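Local coordinates for SxtG (Microseira wollei, PDB 6U1R), which is an amidinotransferase of the saxitoxin biosynthetic pathway, probably passing an amidino group from donor to acceptor through a covalent amidino-cysteine intermediate, at residues Cys222-Phe227 with Leu379-Phe383; Pro27-Glu33 with Asp372-Thr378; Ser118-Pro122 with Arg154-Phe158. All blocks are in the same frame, centred on the assembly; numbering follows the deposited sequence.

Contact 1: Cys222-Phe227 with Leu379-Phe383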
loop_
_atom_site.group_PDB
_atom_site.type_symbol
_atom_site.label_atom_id
_atom_site.label_comp_id
_atom_site.label_asym_id
_atom_site.label_seq_id
_atom_site.Cartn_x
_atom_site.Cartn_y
_atom_site.Cartn_z
ATOM N N CYS A 222 4.603 10.126 20.099
ATOM C CA CYS A 222 4.351 11.075 21.199
ATOM C C CYS A 222 3.307 12.122 20.792
ATOM O O CYS A 222 3.564 13.326 20.812
ATOM C CB CYS A 222 5.619 11.807 21.628
ATOM S SG CYS A 222 6.894 10.717 22.274
ATOM N N GLY A 223 2.115 11.665 20.457
ATOM C CA GLY A 223 1.082 12.585 19.985
ATOM C C GLY A 223 1.466 13.193 18.655
ATOM O O GLY A 223 1.811 12.482 17.702
ATOM N N ARG A 224 1.423 14.529 18.578
ATOM C CA ARG A 224 1.732 15.223 17.335
ATOM C C ARG A 224 3.197 15.092 16.916
ATOM O O ARG A 224 3.518 15.395 15.759
ATOM C CB ARG A 224 1.390 16.712 17.451
ATOM C CG ARG A 224 -0.095 17.010 17.477
ATOM C CD ARG A 224 -0.391 18.471 17.189
ATOM N NE ARG A 224 -1.830 18.739 17.254
ATOM C CZ ARG A 224 -2.675 18.644 16.233
ATOM N NH1 ARG A 224 -2.250 18.291 15.026
ATOM N NH2 ARG A 224 -3.970 18.916 16.422
ATOM N N ASP A 225 4.077 14.645 17.807
ATOM C CA ASP A 225 5.495 14.489 17.512
ATOM C C ASP A 225 5.842 13.008 17.534
ATOM O O ASP A 225 5.530 12.307 18.506
ATOM C CB ASP A 225 6.345 15.278 18.509
ATOM C CG ASP A 225 6.072 16.750 18.424
ATOM O OD1 ASP A 225 6.572 17.376 17.469
ATOM O OD2 ASP A 225 5.320 17.270 19.282
ATOM N N ILE A 226 6.469 12.543 16.447
ATOM C CA ILE A 226 6.882 11.158 16.252
ATOM C C ILE A 226 8.397 11.146 16.033
ATOM O O ILE A 226 8.939 12.016 15.339
ATOM C CB ILE A 226 6.130 10.537 15.051
ATOM C CG1 ILE A 226 4.629 10.432 15.345
ATOM C CG2 ILE A 226 6.690 9.154 14.682
ATOM C CD1 ILE A 226 3.776 10.192 14.121
ATOM N N PHE A 227 9.083 10.196 16.647
ATOM C CA PHE A 227 10.536 10.082 16.523
ATOM C C PHE A 227 10.882 8.837 15.722
ATOM O O PHE A 227 10.333 7.764 15.980
ATOM C CB PHE A 227 11.185 10.043 17.900
ATOM C CG PHE A 227 10.965 11.299 18.673
ATOM C CD1 PHE A 227 11.840 12.364 18.540
ATOM C CD2 PHE A 227 9.847 11.453 19.464
ATOM C CE1 PHE A 227 11.628 13.540 19.214
ATOM C CE2 PHE A 227 9.631 12.647 20.144
ATOM C CZ PHE A 227 10.529 13.685 20.006
ATOM N N LEU A 379 -5.428 13.424 20.616
ATOM C CA LEU A 379 -4.191 13.955 20.041
ATOM C C LEU A 379 -3.767 15.227 20.768
ATOM O O LEU A 379 -4.521 16.208 20.792
ATOM C CB LEU A 379 -4.378 14.255 18.557
ATOM C CG LEU A 379 -3.159 14.817 17.820
ATOM C CD1 LEU A 379 -1.971 13.836 17.898
ATOM C CD2 LEU A 379 -3.522 15.105 16.366
ATOM N N GLN A 380 -2.552 15.221 21.321
ATOM C CA GLN A 380 -1.989 16.378 21.995
ATOM C C GLN A 380 -0.537 16.578 21.575
ATOM O O GLN A 380 0.098 15.696 20.979
ATOM C CB GLN A 380 -2.095 16.202 23.499
ATOM C CG GLN A 380 -3.558 16.016 23.952
ATOM C CD GLN A 380 -3.668 15.072 25.079
ATOM O OE1 GLN A 380 -3.963 13.892 24.905
ATOM N NE2 GLN A 380 -3.374 15.559 26.256
ATOM N N SER A 381 -0.014 17.761 21.887
ATOM C CA SER A 381 1.416 18.038 21.831
ATOM C C SER A 381 1.967 18.106 23.250
ATOM O O SER A 381 1.349 18.707 24.141
ATOM C CB SER A 381 1.708 19.343 21.098
ATOM O OG SER A 381 1.291 19.265 19.748
ATOM N N TYR A 382 3.140 17.506 23.455
ATOM C CA TYR A 382 3.680 17.286 24.792
ATOM C C TYR A 382 4.978 18.027 25.082
ATOM O O TYR A 382 5.513 17.890 26.191
ATOM C CB TYR A 382 3.931 15.785 25.020
ATOM C CG TYR A 382 2.683 14.956 25.005
ATOM C CD1 TYR A 382 2.176 14.450 23.804
ATOM C CD2 TYR A 382 1.990 14.686 26.170
ATOM C CE1 TYR A 382 1.012 13.712 23.775
ATOM C CE2 TYR A 382 0.804 13.945 26.147
ATOM C CZ TYR A 382 0.324 13.459 24.932
ATOM O OH TYR A 382 -0.855 12.723 24.864
ATOM N N PHE A 383 5.518 18.773 24.133
ATOM C CA PHE A 383 6.871 19.292 24.302
ATOM C C PHE A 383 6.895 20.795 24.494
ATOM O O PHE A 383 7.962 21.379 24.746
ATOM C CB PHE A 383 7.729 18.876 23.111
ATOM C CG PHE A 383 7.981 17.410 23.078
ATOM C CD1 PHE A 383 9.050 16.875 23.766
ATOM C CD2 PHE A 383 7.115 16.555 22.406
ATOM C CE1 PHE A 383 9.275 15.509 23.770
ATOM C CE2 PHE A 383 7.340 15.193 22.401
ATOM C CZ PHE A 383 8.422 14.672 23.087
ATOM O OXT PHE A 383 5.836 21.417 24.433
HETATM O O HOH W 1 3.937 15.995 21.209
HETATM O O HOH W 2 5.132 19.238 21.262
#

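Contact 2: Pro27-Glu33 with Asp372-Thr378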
loop_
_atom_site.group_PDB
_atom_site.type_symbol
_atom_site.label_atom_id
_atom_site.label_comp_id
_atom_site.label_asym_id
_atom_site.label_seq_id
_atom_site.Cartn_x
_atom_site.Cartn_y
_atom_site.Cartn_z
ATOM N N PRO A 27 -12.996 1.366 17.068
ATOM C CA PRO A 27 -12.136 0.532 17.924
ATOM C C PRO A 27 -10.647 0.825 17.790
ATOM O O PRO A 27 -9.876 0.362 18.634
ATOM C CB PRO A 27 -12.461 -0.890 17.461
ATOM C CG PRO A 27 -12.872 -0.725 16.027
ATOM C CD PRO A 27 -13.623 0.575 15.989
ATOM N N VAL A 28 -10.216 1.516 16.747
ATOM C CA VAL A 28 -8.815 1.916 16.579
ATOM C C VAL A 28 -8.665 3.357 17.064
ATOM O O VAL A 28 -9.299 4.273 16.525
ATOM C CB VAL A 28 -8.373 1.774 15.115
ATOM C CG1 VAL A 28 -6.933 2.252 14.902
ATOM C CG2 VAL A 28 -8.520 0.327 14.701
ATOM N N ASN A 29 -7.824 3.559 18.087
ATOM C CA ASN A 29 -7.616 4.890 18.668
ATOM C C ASN A 29 -6.336 4.807 19.509
ATOM O O ASN A 29 -6.391 4.349 20.649
ATOM C CB ASN A 29 -8.806 5.309 19.523
ATOM C CG ASN A 29 -8.705 6.732 19.992
ATOM O OD1 ASN A 29 -9.210 7.636 19.341
ATOM N ND2 ASN A 29 -8.016 6.948 21.126
ATOM N N SER A 30 -5.202 5.229 18.943
ATOM C CA SER A 30 -3.946 5.235 19.705
ATOM C C SER A 30 -3.040 6.334 19.173
ATOM O O SER A 30 -2.695 6.324 17.994
ATOM C CB SER A 30 -3.211 3.893 19.650
ATOM O OG SER A 30 -2.065 3.974 20.507
ATOM N N TYR A 31 -2.645 7.257 20.049
ATOM C CA TYR A 31 -1.886 8.439 19.673
ATOM C C TYR A 31 -0.476 8.479 20.252
ATOM O O TYR A 31 0.291 9.368 19.879
ATOM C CB TYR A 31 -2.643 9.698 20.114
ATOM C CG TYR A 31 -3.911 9.952 19.340
ATOM C CD1 TYR A 31 -3.869 10.531 18.081
ATOM C CD2 TYR A 31 -5.161 9.629 19.876
ATOM C CE1 TYR A 31 -5.037 10.801 17.375
ATOM C CE2 TYR A 31 -6.327 9.880 19.165
ATOM C CZ TYR A 31 -6.252 10.467 17.927
ATOM O OH TYR A 31 -7.393 10.736 17.216
ATOM N N ASN A 32 -0.115 7.550 21.131
ATOM C CA ASN A 32 1.176 7.581 21.813
ATOM C C ASN A 32 1.400 6.213 22.449
ATOM O O ASN A 32 0.567 5.314 22.324
ATOM C CB ASN A 32 1.191 8.715 22.840
ATOM C CG ASN A 32 0.022 8.621 23.763
ATOM O OD1 ASN A 32 -0.125 7.624 24.468
ATOM N ND2 ASN A 32 -0.874 9.617 23.718
ATOM N N GLU A 33 2.514 6.062 23.160
ATOM C CA GLU A 33 2.906 4.754 23.688
ATOM C C GLU A 33 2.361 4.461 25.089
ATOM O O GLU A 33 2.620 3.375 25.610
ATOM C CB GLU A 33 4.440 4.628 23.713
ATOM C CG GLU A 33 5.146 4.963 22.379
ATOM C CD GLU A 33 4.909 3.944 21.254
ATOM O OE1 GLU A 33 4.507 2.797 21.543
ATOM O OE2 GLU A 33 5.109 4.321 20.068
ATOM N N ASP A 372 -0.650 -1.766 19.758
ATOM C CA ASP A 372 -1.641 -1.141 20.648
ATOM C C ASP A 372 -2.697 -0.394 19.842
ATOM O O ASP A 372 -2.645 0.831 19.687
ATOM C CB ASP A 372 -0.953 -0.194 21.627
ATOM C CG ASP A 372 -0.106 0.853 20.935
ATOM O OD1 ASP A 372 0.664 0.470 20.036
ATOM O OD2 ASP A 372 -0.202 2.053 21.282
ATOM N N VAL A 373 -3.737 -1.116 19.411
ATOM C CA VAL A 373 -4.731 -0.510 18.532
ATOM C C VAL A 373 -5.665 0.451 19.270
ATOM O O VAL A 373 -6.207 1.369 18.649
ATOM C CB VAL A 373 -5.523 -1.605 17.778
ATOM C CG1 VAL A 373 -4.584 -2.387 16.875
ATOM C CG2 VAL A 373 -6.204 -2.543 18.715
ATOM N N ARG A 374 -5.886 0.285 20.572
ATOM C CA ARG A 374 -6.766 1.214 21.288
ATOM C C ARG A 374 -6.184 1.571 22.646
ATOM O O ARG A 374 -6.064 0.713 23.528
ATOM C CB ARG A 374 -8.183 0.670 21.462
ATOM C CG ARG A 374 -9.112 1.748 22.015
ATOM C CD ARG A 374 -10.594 1.424 21.830
ATOM N NE ARG A 374 -10.985 0.265 22.618
ATOM C CZ ARG A 374 -11.100 -0.976 22.151
ATOM N NH1 ARG A 374 -10.843 -1.266 20.887
ATOM N NH2 ARG A 374 -11.467 -1.943 22.971
ATOM N N ARG A 375 -5.813 2.841 22.779
ATOM C CA ARG A 375 -5.463 3.474 24.044
ATOM C C ARG A 375 -6.396 4.665 24.233
ATOM O O ARG A 375 -6.498 5.524 23.354
ATOM C CB ARG A 375 -4.016 3.972 24.064
ATOM C CG ARG A 375 -2.932 2.897 24.033
ATOM C CD ARG A 375 -1.556 3.544 24.014
ATOM N NE ARG A 375 -0.524 2.524 23.963
ATOM C CZ ARG A 375 -0.087 1.846 25.011
ATOM N NH1 ARG A 375 -0.571 2.090 26.230
ATOM N NH2 ARG A 375 0.844 0.906 24.846
ATOM N N ARG A 376 -7.043 4.738 25.386
ATOM C CA ARG A 376 -7.988 5.818 25.656
ATOM C C ARG A 376 -7.277 7.171 25.655
ATOM O O ARG A 376 -6.403 7.419 26.493
ATOM C CB ARG A 376 -8.650 5.549 27.009
ATOM C CG ARG A 376 -9.892 6.358 27.290
ATOM C CD ARG A 376 -10.702 5.710 28.425
ATOM N NE ARG A 376 -9.943 5.616 29.676
ATOM C CZ ARG A 376 -9.443 4.495 30.209
ATOM N NH1 ARG A 376 -9.588 3.305 29.616
ATOM N NH2 ARG A 376 -8.777 4.566 31.356
ATOM N N GLY A 377 -7.644 8.053 24.736
ATOM C CA GLY A 377 -7.026 9.363 24.695
ATOM C C GLY A 377 -7.283 10.094 23.394
ATOM O O GLY A 377 -8.015 9.630 22.517
ATOM N N THR A 378 -6.655 11.266 23.301
ATOM C CA THR A 378 -6.817 12.222 22.211
ATOM C C THR A 378 -5.443 12.669 21.718
ATOM O O THR A 378 -4.415 12.348 22.317
ATOM C CB THR A 378 -7.626 13.439 22.674
ATOM O OG1 THR A 378 -7.038 13.919 23.888
ATOM C CG2 THR A 378 -9.091 13.077 22.933
HETATM O O HOH W 3 -10.442 9.935 21.404
HETATM O O HOH W 4 -4.164 7.420 22.666
HETATM O O HOH W 5 -1.710 12.352 22.213
HETATM O O HOH W 6 2.927 0.781 22.707
#

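Contact 3: Ser118-Pro122 with Arg154-Phe158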
loop_
_atom_site.group_PDB
_atom_site.type_symbol
_atom_site.label_atom_id
_atom_site.label_comp_id
_atom_site.label_asym_id
_atom_site.label_seq_id
_atom_site.Cartn_x
_atom_site.Cartn_y
_atom_site.Cartn_z
ATOM N N SER A 118 6.727 -20.536 -0.255
ATOM C CA SER A 118 7.513 -19.651 -1.109
ATOM C C SER A 118 6.598 -18.648 -1.823
ATOM O O SER A 118 5.378 -18.826 -1.912
ATOM C CB SER A 118 8.296 -20.460 -2.146
ATOM O OG SER A 118 7.398 -21.122 -3.022
ATOM N N PHE A 119 7.201 -17.563 -2.307
ATOM C CA PHE A 119 6.493 -16.635 -3.179
ATOM C C PHE A 119 7.501 -15.896 -4.061
ATOM O O PHE A 119 8.712 -15.971 -3.863
ATOM C CB PHE A 119 5.601 -15.676 -2.370
ATOM C CG PHE A 119 6.316 -14.927 -1.260
ATOM C CD1 PHE A 119 6.975 -13.736 -1.523
ATOM C CD2 PHE A 119 6.307 -15.408 0.045
ATOM C CE1 PHE A 119 7.600 -13.023 -0.503
ATOM C CE2 PHE A 119 6.944 -14.710 1.076
ATOM C CZ PHE A 119 7.597 -13.520 0.802
ATOM N N SER A 120 6.983 -15.180 -5.054
ATOM C CA SER A 120 7.856 -14.605 -6.065
ATOM C C SER A 120 7.166 -13.409 -6.701
ATOM O O SER A 120 5.938 -13.358 -6.794
ATOM C CB SER A 120 8.197 -15.639 -7.145
ATOM O OG SER A 120 7.021 -16.026 -7.813
ATOM N N THR A 121 7.975 -12.456 -7.132
ATOM C CA THR A 121 7.556 -11.329 -7.940
ATOM C C THR A 121 8.165 -11.499 -9.329
ATOM O O THR A 121 8.957 -12.430 -9.566
ATOM C CB THR A 121 8.026 -10.001 -7.338
ATOM O OG1 THR A 121 9.443 -9.867 -7.538
ATOM C CG2 THR A 121 7.741 -9.928 -5.841
ATOM N N PRO A 122 7.862 -10.602 -10.261
ATOM C CA PRO A 122 8.491 -10.695 -11.588
ATOM C C PRO A 122 10.003 -10.546 -11.552
ATOM O O PRO A 122 10.671 -10.925 -12.520
ATOM C CB PRO A 122 7.818 -9.555 -12.372
ATOM C CG PRO A 122 6.445 -9.439 -11.719
ATOM C CD PRO A 122 6.756 -9.635 -10.237
ATOM N N ARG A 154 12.406 -8.526 1.748
ATOM C CA ARG A 154 11.633 -9.321 0.803
ATOM C C ARG A 154 10.872 -10.460 1.470
ATOM O O ARG A 154 9.750 -10.762 1.077
ATOM C CB ARG A 154 12.566 -9.892 -0.271
ATOM C CG ARG A 154 13.130 -8.864 -1.230
ATOM C CD ARG A 154 14.275 -9.486 -2.015
ATOM N NE ARG A 154 14.733 -8.625 -3.103
ATOM C CZ ARG A 154 15.921 -8.736 -3.689
ATOM N NH1 ARG A 154 16.789 -9.674 -3.281
ATOM N NH2 ARG A 154 16.240 -7.920 -4.690
ATOM N N ASN A 155 11.473 -11.136 2.452
ATOM C CA ASN A 155 10.776 -12.266 3.059
ATOM C C ASN A 155 9.545 -11.841 3.845
ATOM O O ASN A 155 8.722 -12.694 4.192
ATOM C CB ASN A 155 11.722 -13.041 3.962
ATOM C CG ASN A 155 12.833 -13.706 3.193
ATOM O OD1 ASN A 155 13.837 -13.076 2.890
ATOM N ND2 ASN A 155 12.647 -14.989 2.844
ATOM N N ARG A 156 9.409 -10.554 4.155
ATOM C CA ARG A 156 8.272 -10.050 4.920
ATOM C C ARG A 156 7.204 -9.397 4.043
ATOM O O ARG A 156 6.285 -8.771 4.567
ATOM C CB ARG A 156 8.789 -9.076 5.996
ATOM C CG ARG A 156 9.967 -9.645 6.790
ATOM C CD ARG A 156 10.347 -8.778 7.979
ATOM N NE ARG A 156 9.382 -8.878 9.072
ATOM C CZ ARG A 156 9.552 -8.328 10.269
ATOM N NH1 ARG A 156 10.649 -7.638 10.530
ATOM N NH2 ARG A 156 8.631 -8.500 11.213
ATOM N N TYR A 157 7.264 -9.606 2.721
ATOM C CA TYR A 157 6.378 -8.942 1.761
ATOM C C TYR A 157 4.903 -9.186 2.052
ATOM O O TYR A 157 4.056 -8.336 1.742
ATOM C CB TYR A 157 6.683 -9.477 0.366
ATOM C CG TYR A 157 6.586 -8.508 -0.800
ATOM C CD1 TYR A 157 7.315 -7.331 -0.820
ATOM C CD2 TYR A 157 5.838 -8.833 -1.917
ATOM C CE1 TYR A 157 7.269 -6.491 -1.919
ATOM C CE2 TYR A 157 5.783 -8.020 -3.007
ATOM C CZ TYR A 157 6.511 -6.852 -3.017
ATOM O OH TYR A 157 6.423 -6.063 -4.147
ATOM N N PHE A 158 4.566 -10.361 2.577
ATOM C CA PHE A 158 3.184 -10.750 2.819
ATOM C C PHE A 158 2.900 -10.935 4.303
ATOM O O PHE A 158 1.954 -11.641 4.680
ATOM C CB PHE A 158 2.853 -12.023 2.036
ATOM C CG PHE A 158 2.850 -11.815 0.553
ATOM C CD1 PHE A 158 1.854 -11.062 -0.035
ATOM C CD2 PHE A 158 3.862 -12.327 -0.250
ATOM C CE1 PHE A 158 1.832 -10.830 -1.394
ATOM C CE2 PHE A 158 3.850 -12.084 -1.625
ATOM C CZ PHE A 158 2.838 -11.339 -2.190
#

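Contact 1: Cys222-Phe227 with Leu379-Phe383
One direct backbone bond joins the C-terminal tail to the turn: Arg-224 N donates to Gln-380 O at 3.0 Å, fairly straight at 159°. The same carbonyl is brushed by Gly-223 CA in a CA-H...O contact. Gly-223, with positive phi, sits in the type II' turn from Cys-222 to Asp-225 that links strands 219-222 and 225-229, and its CA also lies at the edge of the Tyr-382 ring, close against the tail.

Two waters carry further polar links. Water 1 accepts from Tyr-382 N and donates to Cys-222 O and to Asp-225 OD2, the last at 2.7 Å; water 2 accepts from Phe-383 N and donates to Asp-225 OD2 at 2.8 Å. The other carboxylate oxygen, OD1, is held by Arg-251 and His-253.

Side-chain packing flanks the bonds. With its CG anti to the backbone N (chi1 -180°), Leu-379 crosses Arg-224 at about a right angle and lays CD2 over the centre of the guanidinium face, 3.6 Å from Arg-224 CZ, while Glu-249 forms a salt bridge with Arg-224 NH1. Phe-383 points its ring back at the strand: CE2 meets Cys-222 CB edge-on at 3.9 Å, and CZ meets Phe-227 CE2 at 3.8 Å, the two ring planes inclined at 68°. Trp-296 stacks on Phe-383 and bonds to Tyr-382 O; Ser-295 holds Phe-383 O.

Asp-225 thus reaches two tail amides through water while its salt bridge to Arg-251 probably offsets its charge; between these two segments, water bridges and ring packing tie the last two residues.

Contact 2: Pro27-Glu33 with Asp372-Thr378
Asp-372 OD2 is gripped from opposite faces of its carboxylate plane. Ser-30 OG donates to Asp-372 OD2 at 2.8 Å from well above that plane, and Arg-375 NE forms a salt bridge to Asp-372 OD2 at 2.7 Å on the anti side, with OD2 close to the guanidinium plane. Arg-221 adds a further salt bridge to OD2, and Arg-136 pairs with OD1. Glu-33 O rests over the centre of the Arg-375 guanidinium, and water 6 joins Arg-375 NH2 to Glu-33 OE1, an atom that also bonds to His-367, while Arg-221 N holds Glu-33 OE2.

Asn-29 and Arg-374 form a single beta bridge: Asn-29 N donates to Val-373 O, and Arg-375 N donates to Asn-29 O at 2.7 Å. Swung anti to its own N (chi1 -173°), the Asn-29 amide sends ND2 to two carbonyls, Arg-375 O and Gly-377 O, each at 3.0 Å and near the amide plane. Arg-374, bent at chi3, returns NH1 to a lone pair of Pro-27 O at 2.9 Å; Glu-38 and Glu-39 form salt bridges with its guanidinium. Thr-378 C lies over one face of the Tyr-31 ring, 3.6 Å from Tyr-31 CD2.

Val-373 and Arg-374 form a classic beta bulge against Glu-39 of strand 37-42. The N-terminal segment lies along the edge of strand 370-375 away from strand 37-42, joined by a single bridge, and the cluster of arginines around Asp-372 would probably favour its ionised form.

Contact 3: Ser118-Pro122 with Arg154-Phe158
The short strand 119-120, paired within the chain with antiparallel strand 125-126, lies over the loop that leads from strand 145-148 to helix 164-172, and Phe-119 joins the two. Its CG is set between the backbone N and the carbonyl carbon (chi1 53°), directing the ring into the loop. Phe-158 comes over one face of that ring in a T-shaped (edge-to-face) pair: the planes stand at 89°, the centroids are 4.9 Å apart, and Phe-158 CE2 approaches Phe-119 CD1 to 3.5 Å, with Phe-158 CD2 over the centre of the Phe-119 ring. The edge of the Phe-119 ring faces backbone oxygens, CE1 lying 3.5 Å from Arg-154 O and CZ 3.7 Å from Asn-155 O. Arg-154 O also accepts from Tyr-157 N, closing the short turn that brings these carbonyls to the ring.

Tyr-157 adds its CB, 3.8 Å from Phe-119 CE1, and crosses Thr-121 at about a right angle, with Thr-121 CG2 3.9 Å from Tyr-157 CE2. The phenol OH bonds to Pro-183 O.

The second subunit packs alongside: its Pro-122 touches Phe-158, its Phe-158 touches Tyr-157, its Trp-161 covers Thr-121 and Pro-122, and Ser-120 bonds to it through its backbone and, OG to OG, to its counterpart there. An edge-to-face aromatic pair here links a short beta strand to a turn with a 3-10 segment, at the dimer interface.

Overall arrangement
Contacts 1 and 2 adjoin, their centres about 13 Å apart on the same side of the chain's centre, and meet where Gly-223 N probably bonds to Tyr-31 O. Their segments alternate along the sequence: 27-33, 222-227, 372-378, 379-383. The N-terminal segment lies along strand 370-375 and the C-terminal tail on the turn between strands 219-222 and 225-229, so the two ends of the chain bridge two sheets. Contact 3 is nested in the loop closed by contact 2 and precedes contact 1; its centre is about 31 Å from contact 2 and about 35 Å from contact 1. It lies at the subunit interface, whereas the second chain touches neither terminal contact.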